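Uncharacterized protein (Borrelia turicatae, PDB 5VJ4) is of unknown function but is a putative, possibly lipid-binding surface protein of a relapsing fever spirochete, differentially regulated in the tick-mammal transmission cycle. Local coordinates at residues Gly164-Ile169 with Pro219-Phe224; Lys168-Pro173 with Thr180-Met185; Lys225-Val228 with Arg232-Asp235. One frame throughout, in Å; residues are numbered along the deposited sequence.

All three contacts are largely buried and apolar where their segments meet, and they cluster in one region of this all-helical protein. Contact 1 lies about 17 Å from the centre of the chain; contacts 2 and 3 lie farther out, at about 23 and 22 Å. Contacts 1 and 2 share helix 145-171, and Phe-224 of contact 1 packs on both Ile-170 and Leu-182 of contact 2. Contact 3 follows contact 1 along the chain and meets it where Ile-169 touches Val-228. Charge gathers at the edges of the outer pair: each has a sulfate at an arginine, and Arg-181 of contact 2 salt-bridges Asp-235 of contact 3.

Contact 1: Gly164-Ile169 with Pro219-Phe224; sequences GEALKI and PRFRKF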
# COMPACT_ATOMS: atom_id res chain seq x y z
N GLY A 164 -1.52 -22.92 12.84
CA GLY A 164 -0.69 -23.70 13.76
C GLY A 164 0.25 -24.66 13.05
O GLY A 164 1.45 -24.75 13.39
N GLU A 165 -0.30 -25.39 12.07
CA GLU A 165 0.52 -26.22 11.18
C GLU A 165 1.63 -25.38 10.57
O GLU A 165 2.83 -25.70 10.69
CB GLU A 165 -0.32 -26.83 10.06
CG GLU A 165 -1.60 -27.52 10.49
CD GLU A 165 -1.39 -28.62 11.53
OE1 GLU A 165 -2.42 -29.05 12.08
OE2 GLU A 165 -0.23 -29.06 11.79
N ALA A 166 1.22 -24.27 9.96
CA ALA A 166 2.15 -23.37 9.33
C ALA A 166 3.24 -22.94 10.32
O ALA A 166 4.42 -22.84 9.97
CB ALA A 166 1.41 -22.17 8.78
N LEU A 167 2.85 -22.72 11.57
CA LEU A 167 3.85 -22.36 12.56
C LEU A 167 4.88 -23.46 12.78
O LEU A 167 6.08 -23.18 12.85
CB LEU A 167 3.20 -21.92 13.86
CG LEU A 167 4.24 -21.54 14.93
CD1 LEU A 167 5.17 -20.42 14.47
CD2 LEU A 167 3.60 -21.22 16.27
N LYS A 168 4.42 -24.72 12.86
CA LYS A 168 5.33 -25.87 13.00
C LYS A 168 6.36 -25.89 11.87
O LYS A 168 7.55 -26.10 12.11
CB LYS A 168 4.59 -27.19 13.04
CG LYS A 168 4.02 -27.58 14.39
CD LYS A 168 3.82 -29.09 14.46
CE LYS A 168 2.94 -29.50 15.63
NZ LYS A 168 1.50 -29.37 15.28
N ILE A 169 5.92 -25.63 10.65
CA ILE A 169 6.86 -25.52 9.53
C ILE A 169 7.87 -24.36 9.74
O ILE A 169 9.06 -24.51 9.49
CB ILE A 169 6.11 -25.46 8.18
CG1 ILE A 169 5.71 -26.88 7.69
CG2 ILE A 169 6.93 -24.75 7.12
CD1 ILE A 169 4.50 -27.51 8.36
N PRO A 219 -5.44 -21.57 2.65
CA PRO A 219 -4.45 -21.87 1.63
C PRO A 219 -3.16 -21.09 1.79
O PRO A 219 -2.07 -21.65 1.57
CB PRO A 219 -5.13 -21.39 0.36
CG PRO A 219 -6.56 -21.60 0.61
CD PRO A 219 -6.72 -21.19 2.02
N ARG A 220 -3.28 -19.81 2.15
CA ARG A 220 -2.16 -18.91 2.16
C ARG A 220 -1.15 -19.29 3.24
O ARG A 220 0.06 -19.17 3.03
CB ARG A 220 -2.60 -17.45 2.22
CG ARG A 220 -3.58 -17.07 1.11
CD ARG A 220 -4.14 -15.66 1.27
NE ARG A 220 -4.88 -15.23 0.09
CZ ARG A 220 -5.97 -14.47 0.10
NH1 ARG A 220 -6.48 -14.04 1.24
NH2 ARG A 220 -6.59 -14.15 -1.04
N PHE A 221 -1.66 -19.81 4.36
CA PHE A 221 -0.80 -20.32 5.43
C PHE A 221 -0.26 -21.68 5.06
O PHE A 221 0.95 -21.91 5.13
CB PHE A 221 -1.56 -20.41 6.74
CG PHE A 221 -1.70 -19.10 7.47
CD1 PHE A 221 -0.59 -18.47 7.99
CD2 PHE A 221 -2.95 -18.53 7.68
CE1 PHE A 221 -0.72 -17.26 8.68
CE2 PHE A 221 -3.08 -17.33 8.36
CZ PHE A 221 -1.97 -16.69 8.86
N ARG A 222 -1.15 -22.58 4.63
CA ARG A 222 -0.75 -23.92 4.19
C ARG A 222 0.42 -23.91 3.23
O ARG A 222 1.31 -24.78 3.32
CB ARG A 222 -1.91 -24.65 3.54
CG ARG A 222 -2.51 -25.70 4.43
CD ARG A 222 -3.38 -26.58 3.57
NE ARG A 222 -4.67 -25.95 3.29
CZ ARG A 222 -5.70 -25.92 4.13
NH1 ARG A 222 -5.61 -26.47 5.36
NH2 ARG A 222 -6.83 -25.34 3.72
N LYS A 223 0.45 -22.90 2.36
CA LYS A 223 1.44 -22.76 1.31
C LYS A 223 2.88 -22.75 1.84
O LYS A 223 3.82 -23.06 1.10
CB LYS A 223 1.11 -21.51 0.47
CG LYS A 223 1.81 -21.39 -0.89
CD LYS A 223 1.38 -22.50 -1.85
CE LYS A 223 1.60 -22.13 -3.31
NZ LYS A 223 2.95 -21.63 -3.64
N PHE A 224 3.07 -22.46 3.12
CA PHE A 224 4.42 -22.40 3.68
C PHE A 224 5.15 -23.72 3.52
O PHE A 224 6.31 -23.75 3.10
CB PHE A 224 4.37 -21.98 5.14
CG PHE A 224 4.03 -20.54 5.35
CD1 PHE A 224 3.37 -19.80 4.35
CD2 PHE A 224 4.33 -19.92 6.54
CE1 PHE A 224 3.04 -18.47 4.54
CE2 PHE A 224 3.99 -18.59 6.74
CZ PHE A 224 3.34 -17.88 5.74
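Phe-221 (chi1 -80°) and Phe-224 (chi1 -72°) both leave the backbone toward Ala-166, and with CG anti to the carbonyl carbon and beside N each ring swings to where the alanine methyl meets it obliquely. This is helix-to-helix packing in an all-helical fold: helix 145-171 presents Ala-166 and Ile-169, one turn apart, to the short helix 218-222 and the first residue of helix 224-229. The small Ala-166 lets the backbones come close, with its CA 5.8 Å from CA of Phe-221. Its methyl meets both phenylalanines, CB lying 4.0 Å from CB of Phe-221 and 4.3 Å from CD2 of Phe-224. The Phe-221 ring continues beyond the alanine to Leu-159 and Thr-162 of the same long helix, and stands edge-to-face with Tyr-189 of helix 176-201.

One turn on, Ile-169 has CG1 beside its backbone N (chi1 -82°), which turns CG2 to Phe-224; CG2 of Ile-169 is 4.3 Å from CB and 4.1 Å from C of Phe-224. The carbonyl O of Phe-221 is 3.7 Å from the Ala-166 methyl CB, and the same oxygen accepts the backbone N-H of Phe-224.

Contact 2: Lys168-Pro173 with Thr180-Met185; sequences KIIEDP and TRLQNM. With SO4 (sulfate ion), chain I.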
# COMPACT_ATOMS: atom_id res chain seq x y z
N LYS A 168 4.42 -24.72 12.86
CA LYS A 168 5.33 -25.87 13.00
C LYS A 168 6.36 -25.89 11.87
O LYS A 168 7.55 -26.10 12.11
CB LYS A 168 4.59 -27.19 13.04
CG LYS A 168 4.02 -27.58 14.39
CD LYS A 168 3.82 -29.09 14.46
CE LYS A 168 2.94 -29.50 15.63
NZ LYS A 168 1.50 -29.37 15.28
N ILE A 169 5.92 -25.63 10.65
CA ILE A 169 6.86 -25.52 9.53
C ILE A 169 7.87 -24.36 9.74
O ILE A 169 9.06 -24.51 9.49
CB ILE A 169 6.11 -25.46 8.18
CG1 ILE A 169 5.71 -26.88 7.69
CG2 ILE A 169 6.93 -24.75 7.12
CD1 ILE A 169 4.50 -27.51 8.36
N ILE A 170 7.41 -23.22 10.24
CA ILE A 170 8.29 -22.08 10.50
C ILE A 170 9.37 -22.43 11.53
O ILE A 170 10.53 -22.10 11.35
CB ILE A 170 7.51 -20.82 10.98
CG1 ILE A 170 6.81 -20.12 9.83
CG2 ILE A 170 8.42 -19.81 11.68
CD1 ILE A 170 6.07 -18.86 10.23
N GLU A 171 8.97 -23.08 12.63
CA GLU A 171 9.89 -23.29 13.74
C GLU A 171 10.80 -24.49 13.60
O GLU A 171 11.74 -24.63 14.39
CB GLU A 171 9.16 -23.34 15.06
CG GLU A 171 9.16 -22.00 15.75
CD GLU A 171 7.91 -21.77 16.58
OE1 GLU A 171 7.09 -22.71 16.76
OE2 GLU A 171 7.74 -20.63 17.06
N ASP A 172 10.54 -25.34 12.61
CA ASP A 172 11.46 -26.43 12.28
C ASP A 172 12.86 -25.86 12.08
O ASP A 172 13.03 -24.90 11.32
CB ASP A 172 11.03 -27.18 11.03
CG ASP A 172 11.88 -28.42 10.77
OD1 ASP A 172 13.13 -28.30 10.72
OD2 ASP A 172 11.28 -29.52 10.60
N PRO A 173 13.86 -26.44 12.78
CA PRO A 173 15.22 -25.91 12.70
C PRO A 173 15.84 -25.92 11.30
O PRO A 173 16.63 -25.02 11.01
CB PRO A 173 16.01 -26.80 13.67
CG PRO A 173 15.16 -28.03 13.87
CD PRO A 173 13.76 -27.53 13.77
N THR A 180 12.48 -16.07 9.71
CA THR A 180 12.08 -14.68 9.81
C THR A 180 11.09 -14.30 8.73
O THR A 180 9.99 -13.81 9.03
CB THR A 180 13.30 -13.72 9.80
OG1 THR A 180 14.03 -13.89 11.01
CG2 THR A 180 12.88 -12.28 9.76
N ARG A 181 11.45 -14.55 7.48
CA ARG A 181 10.67 -14.05 6.35
C ARG A 181 9.26 -14.60 6.36
O ARG A 181 8.32 -13.89 5.94
CB ARG A 181 11.33 -14.37 5.02
CG ARG A 181 11.07 -13.32 3.97
CD ARG A 181 11.96 -13.54 2.79
NE ARG A 181 11.52 -12.78 1.63
CZ ARG A 181 11.88 -13.05 0.38
NH1 ARG A 181 12.69 -14.08 0.13
NH2 ARG A 181 11.46 -12.28 -0.61
N LEU A 182 9.12 -15.84 6.83
CA LEU A 182 7.80 -16.43 6.96
C LEU A 182 6.99 -15.78 8.08
O LEU A 182 5.82 -15.44 7.88
CB LEU A 182 7.89 -17.94 7.12
CG LEU A 182 8.44 -18.68 5.89
CD1 LEU A 182 8.51 -20.15 6.21
CD2 LEU A 182 7.61 -18.47 4.62
N GLN A 183 7.62 -15.58 9.24
CA GLN A 183 6.96 -14.91 10.35
C GLN A 183 6.41 -13.54 9.90
O GLN A 183 5.24 -13.24 10.16
CB GLN A 183 7.90 -14.74 11.52
CG GLN A 183 8.23 -16.03 12.23
CD GLN A 183 9.31 -15.86 13.28
OE1 GLN A 183 10.20 -15.01 13.14
NE2 GLN A 183 9.25 -16.68 14.33
N ASN A 184 7.23 -12.75 9.19
CA ASN A 184 6.76 -11.47 8.70
C ASN A 184 5.51 -11.59 7.84
O ASN A 184 4.55 -10.84 8.04
CB ASN A 184 7.86 -10.72 7.98
CG ASN A 184 9.05 -10.46 8.88
OD1 ASN A 184 9.05 -10.86 10.04
ND2 ASN A 184 10.05 -9.77 8.36
N MSE A 185 5.51 -12.55 6.92
CA MSE A 185 4.32 -12.77 6.14
C MSE A 185 3.21 -13.20 7.08
O MSE A 185 2.09 -12.67 7.00
CB MSE A 185 4.53 -13.76 5.02
CG MSE A 185 3.45 -13.63 3.94
SE MSE A 185 3.34 -11.84 3.08
CE MSE A 185 5.05 -11.95 2.10
S SO4 I . 10.66 -8.70 -0.11
O1 SO4 I . 10.38 -9.86 -0.99
O2 SO4 I . 9.98 -7.56 -0.77
O3 SO4 I . 10.13 -8.92 1.29
O4 SO4 I . 12.13 -8.48 -0.16
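Ile-170 carries this contact: its side chain lies between Leu-182 and Gln-183, two consecutive residues of the facing helix, and it buries more surface here than either. Each of its three outer carbons has a partner. CG1 rests 3.6 Å from CB of Leu-182, CD1 comes within 3.8 Å of the backbone N of Gln-183, and CG2 sits 3.8 Å from CG of Gln-183. The branching explains this division: with CG1 beside the backbone N (chi1 -77°) and CD1 stretched on from it (chi2 -178°), the long arm runs over the Leu-182/Gln-183 backbone while CG2 takes the glutamine flank.

Leu-182 points toward helix 145-171 and runs antiparallel alongside the isoleucine. Its CB does most of the touching, with CD1 in support 4.0 Å from CG1 of Ile-170; Phe-224 packs against both residues. Gln-183 contributes its aliphatic part, CG lying against CG2 of Ile-170; the chain then runs on extended, and the terminal amide only grazes that methyl, NE2 of Gln-183 being 4.2 Å from CG2 of Ile-170.

On another side of helix 176-201, Arg-181 reaches out with an extended chain. Its NH2 gives a hydrogen bond to O1 of a sulfate, 2.7 Å long and bent to 144°, with the oxygen in the guanidinium plane at its edge. The same NH2 pairs with Asp-235, and the sulfate, probably from the crystallisation liquor, also takes a bond from NE of Arg-181 of the second subunit. The anion thus sits between the two Arg-181 side chains, one from each subunit, and is bonded by both.

With 168-171 ending one helix and 180-185 running back beside it after a short connection, the arrangement is the closed end of an antiparallel helical hairpin.

Contact 3: Lys225-Val228 with Arg232-Asp235; sequences KEIV and RVMD. With SO4 (sulfate ion), chain H.
Ile-227 makes the whole contact with Val-233 and Met-234, and the residues before it carry the helix up to that point. Lys-225 takes its backbone past Ile-169 of helix 145-171. Glu-226 then turns its carboxylate to Lys-229, three residues on and about one turn ahead, in a salt bridge through OE1.

At Ile-227 the helix meets the chain as it comes back. CG1 stands beside the backbone N (chi1 -72°), and CG2, anti to that N, faces the returning segment. This one methyl serves both partners: CG2 of Ile-227 is 4.0 Å from CG2 of Val-233 and 3.6 Å from CE of Met-234. CG of Met-234, a selenomethionine, is also 3.6 Å from CG2 of Ile-227; the chain, stretched out beyond CG, crosses the isoleucine at a slant and brings CE to the same methyl. Val-228 leaves its backbone away from 232-235, and its side chain packs on Leu-182 and Asn-175.

Beyond the apolar patch, the backbone N of Arg-232 donates to O2 of a sulfate, probably from the crystallisation liquor, at 2.6 Å and 153°.

The 3-10 turn 233-235 thus folds back on helix 224-229, while Met-234 reaches Val-178 and Arg-181 of helix 176-201, and Ile-227 rests on Trp-240 in the loop before helix 243-256.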
# COMPACT_ATOMS: atom_id res chain seq x y z
N LYS A 225 4.44 -24.79 3.87
CA LYS A 225 4.88 -26.18 3.75
C LYS A 225 5.58 -26.39 2.40
O LYS A 225 6.68 -26.97 2.36
CB LYS A 225 3.64 -27.07 3.90
CG LYS A 225 3.84 -28.57 4.07
CD LYS A 225 2.51 -29.35 3.93
CE LYS A 225 1.62 -28.78 2.82
NZ LYS A 225 0.28 -29.42 2.71
N GLU A 226 4.99 -25.86 1.32
CA GLU A 226 5.61 -25.95 0.00
C GLU A 226 6.72 -24.95 -0.16
O GLU A 226 7.75 -25.24 -0.75
CB GLU A 226 4.57 -25.75 -1.09
CG GLU A 226 3.52 -26.85 -1.11
CD GLU A 226 4.03 -28.15 -1.73
OE1 GLU A 226 4.16 -29.17 -1.00
OE2 GLU A 226 4.29 -28.16 -2.95
N ILE A 227 6.53 -23.75 0.38
CA ILE A 227 7.48 -22.69 0.15
C ILE A 227 8.86 -23.00 0.70
O ILE A 227 9.88 -22.69 0.07
CB ILE A 227 6.94 -21.37 0.68
CG1 ILE A 227 5.82 -20.88 -0.24
CG2 ILE A 227 8.00 -20.31 0.64
CD1 ILE A 227 5.11 -19.64 0.25
N VAL A 228 8.90 -23.65 1.87
CA VAL A 228 10.19 -23.99 2.49
C VAL A 228 11.05 -24.92 1.65
O VAL A 228 12.27 -24.81 1.68
CB VAL A 228 10.05 -24.57 3.90
CG1 VAL A 228 9.37 -23.55 4.79
CG2 VAL A 228 9.29 -25.90 3.93
N ARG A 232 13.38 -19.96 -3.28
CA ARG A 232 13.50 -18.91 -4.30
C ARG A 232 12.12 -18.35 -4.69
O ARG A 232 12.01 -17.17 -5.07
CB ARG A 232 14.23 -19.43 -5.53
CG ARG A 232 13.71 -20.78 -5.99
CD ARG A 232 14.56 -21.34 -7.07
NE ARG A 232 14.22 -22.73 -7.36
CZ ARG A 232 13.56 -23.09 -8.45
NH1 ARG A 232 13.31 -24.38 -8.66
NH2 ARG A 232 13.16 -22.17 -9.33
N VAL A 233 11.08 -19.19 -4.58
CA VAL A 233 9.72 -18.79 -4.94
C VAL A 233 9.27 -17.51 -4.24
O VAL A 233 8.60 -16.68 -4.86
CB VAL A 233 8.71 -19.92 -4.78
CG1 VAL A 233 9.18 -21.11 -5.59
CG2 VAL A 233 8.59 -20.35 -3.34
N MSE A 234 9.71 -17.32 -2.99
CA MSE A 234 9.43 -16.08 -2.23
C MSE A 234 9.79 -14.79 -2.94
O MSE A 234 9.18 -13.76 -2.68
CB MSE A 234 10.09 -16.06 -0.86
CG MSE A 234 9.97 -17.41 -0.20
SE MSE A 234 10.50 -17.25 1.69
CE MSE A 234 11.14 -19.10 1.90
N ASP A 235 10.76 -14.83 -3.85
CA ASP A 235 11.14 -13.62 -4.57
C ASP A 235 10.12 -13.24 -5.67
O ASP A 235 10.32 -12.27 -6.40
CB ASP A 235 12.55 -13.74 -5.16
CG ASP A 235 13.64 -13.80 -4.08
OD1 ASP A 235 13.41 -13.28 -2.96
OD2 ASP A 235 14.72 -14.37 -4.37
S SO4 H . 16.05 -22.56 -3.74
O1 SO4 H . 16.06 -23.89 -4.42
O2 SO4 H . 14.64 -22.20 -3.60
O3 SO4 H . 16.78 -21.50 -4.50
O4 SO4 H . 16.67 -22.55 -2.41